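Local coordinates for serine-rich secreted cell wall anchored (LPXTG-motif ) protein (Lactobacillus reuteri ATCC 53608, PDB 5NXK) that probably acts as a cell-surface adhesin, using a beta-solenoid binding region to attach the bacterium to its host's gut, at residues Asp185-Leu190 against Gly217-Asn222. Sequence-based numbering, arbitrary orientation.
Sequences DIDMWL and GNTEYN
Ile-186 and Tyr-221 form a parallel beta bridge, their CA atoms 5.0 Å apart, held by Tyr-221 N giving to Asp-185 O and Asp-187 N giving to Tyr-221 O. Asp-185 O also takes Glu-220 N at 2.7 Å, so two successive amides of one rung close on a single carbonyl. One residue further on, Met-188 N reaches Asn-222 O at 2.8 Å, and the pairing is carried past the corners the chain turns at Asp-187 and Asn-222.

The Asp-187 carboxylate makes the side-chain hydrogen bonds between the two segments. It is buried, and each oxygen has its own partner on the neighbouring rung: OD1 accepts the hydroxyl of Thr-219 OG1 on its syn side at 2.7 Å, while OD2 accepts Asn-222 ND2 on its anti side at 2.8 Å, both donors standing well out of the carboxylate plane. The Asp-187 and Asn-222 side chains run alongside each other, with carboxylate and amide planes turned 43° apart. Asn-181 and Asn-215 add amide donors to OD1 and OD2, which probably stabilises the negative charge inside the protein. Asn-218 ND2 donates to Thr-219 OG1 at 3.2 Å, so the hydroxyl both gives and accepts a bond.

On the face of the bridge that bears Ile-186 and Tyr-221, the CG1 branch of Ile-186, anti to its carbonyl carbon (chi1 -56°), brings CG1 to 3.7 Å from Tyr-221 CD2, meeting the ring obliquely. At the more open end, the carboxylates of Asp-185 and Glu-220 lie side by side; Lys-159, salt-bridged to Glu-220, probably eases their repulsion.

Stacked parallel rungs turning corners in step, with an asparagine among the residues at the bend, are characteristic of a beta-solenoid, consistent with the right-handed beta-helix of pectate-lyase-like proteins, and here join two successive coils of the adhesin.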
# COMPACT_ATOMS: atom_id res chain seq x y z
N ASP A 185 -3.04 12.87 -1.62
CA ASP A 185 -3.19 13.14 -3.05
C ASP A 185 -3.24 11.88 -3.89
O ASP A 185 -3.77 11.89 -5.01
CB ASP A 185 -2.05 14.02 -3.56
CG ASP A 185 -1.96 15.36 -2.84
OD1 ASP A 185 -3.03 15.96 -2.55
OD2 ASP A 185 -0.83 15.83 -2.59
N ILE A 186 -2.64 10.81 -3.38
CA ILE A 186 -2.47 9.60 -4.18
C ILE A 186 -2.92 8.39 -3.35
O ILE A 186 -2.60 8.32 -2.17
CB ILE A 186 -0.99 9.43 -4.65
CG1 ILE A 186 -0.53 10.67 -5.42
CG2 ILE A 186 -0.83 8.17 -5.50
CD1 ILE A 186 0.95 10.65 -5.77
N ASP A 187 -3.69 7.46 -3.94
CA ASP A 187 -4.12 6.27 -3.20
C ASP A 187 -2.99 5.23 -3.11
O ASP A 187 -2.74 4.68 -2.04
CB ASP A 187 -5.35 5.63 -3.85
CG ASP A 187 -6.59 6.54 -3.84
OD1 ASP A 187 -6.66 7.50 -3.03
OD2 ASP A 187 -7.51 6.29 -4.66
N MET A 188 -2.33 4.96 -4.23
CA MET A 188 -1.22 3.99 -4.26
C MET A 188 -0.06 4.58 -5.03
O MET A 188 -0.20 4.86 -6.22
CB MET A 188 -1.64 2.68 -4.92
CG MET A 188 -2.70 1.88 -4.18
SD MET A 188 -3.17 0.42 -5.16
CE MET A 188 -4.28 -0.41 -4.03
N TRP A 189 1.08 4.76 -4.38
CA TRP A 189 2.25 5.28 -5.06
C TRP A 189 3.35 4.24 -4.97
O TRP A 189 3.88 3.97 -3.89
CB TRP A 189 2.72 6.60 -4.42
CG TRP A 189 3.73 7.34 -5.25
CD1 TRP A 189 4.31 6.91 -6.41
CD2 TRP A 189 4.24 8.66 -5.02
NE1 TRP A 189 5.16 7.87 -6.90
CE2 TRP A 189 5.13 8.96 -6.06
CE3 TRP A 189 4.03 9.62 -4.01
CZ2 TRP A 189 5.81 10.17 -6.14
CZ3 TRP A 189 4.70 10.83 -4.10
CH2 TRP A 189 5.58 11.09 -5.15
N LEU A 190 3.70 3.66 -6.11
CA LEU A 190 4.74 2.64 -6.18
C LEU A 190 5.89 3.24 -6.98
O LEU A 190 5.75 3.53 -8.17
CB LEU A 190 4.24 1.35 -6.82
CG LEU A 190 3.08 0.61 -6.15
CD1 LEU A 190 1.72 1.16 -6.57
CD2 LEU A 190 3.16 -0.90 -6.40
N GLY A 217 -13.66 12.86 -4.92
CA GLY A 217 -13.79 14.04 -4.07
C GLY A 217 -12.47 14.52 -3.47
O GLY A 217 -12.38 15.63 -2.94
N ASN A 218 -11.42 13.71 -3.59
CA ASN A 218 -10.20 13.96 -2.82
C ASN A 218 -8.90 13.69 -3.56
O ASN A 218 -7.99 14.51 -3.57
CB ASN A 218 -10.22 13.11 -1.55
CG ASN A 218 -8.90 13.16 -0.79
OD1 ASN A 218 -8.71 13.99 0.10
ND2 ASN A 218 -7.97 12.27 -1.16
N THR A 219 -8.81 12.51 -4.16
CA THR A 219 -7.55 12.00 -4.69
C THR A 219 -7.22 12.57 -6.07
O THR A 219 -8.10 12.70 -6.91
CB THR A 219 -7.62 10.48 -4.74
OG1 THR A 219 -7.72 9.98 -3.40
CG2 THR A 219 -6.41 9.88 -5.40
N GLU A 220 -5.96 12.92 -6.29
CA GLU A 220 -5.54 13.36 -7.63
C GLU A 220 -5.24 12.18 -8.55
O GLU A 220 -5.72 12.15 -9.68
CB GLU A 220 -4.33 14.28 -7.53
CG GLU A 220 -4.61 15.57 -6.77
CD GLU A 220 -3.46 16.55 -6.81
OE1 GLU A 220 -3.55 17.53 -7.58
OE2 GLU A 220 -2.47 16.33 -6.09
N TYR A 221 -4.46 11.21 -8.08
CA TYR A 221 -4.20 9.99 -8.86
C TYR A 221 -4.51 8.77 -8.01
O TYR A 221 -4.05 8.68 -6.87
CB TYR A 221 -2.74 9.87 -9.31
CG TYR A 221 -2.00 11.14 -9.60
CD1 TYR A 221 -2.52 12.09 -10.47
CD2 TYR A 221 -0.77 11.38 -9.02
CE1 TYR A 221 -1.82 13.25 -10.74
CE2 TYR A 221 -0.07 12.53 -9.28
CZ TYR A 221 -0.60 13.47 -10.14
OH TYR A 221 0.11 14.63 -10.40
N ASN A 222 -5.27 7.81 -8.54
CA ASN A 222 -5.51 6.58 -7.78
C ASN A 222 -4.21 5.76 -7.66
O ASN A 222 -3.84 5.31 -6.58
CB ASN A 222 -6.59 5.73 -8.43
CG ASN A 222 -7.95 6.42 -8.44
OD1 ASN A 222 -8.49 6.69 -9.50
ND2 ASN A 222 -8.49 6.70 -7.26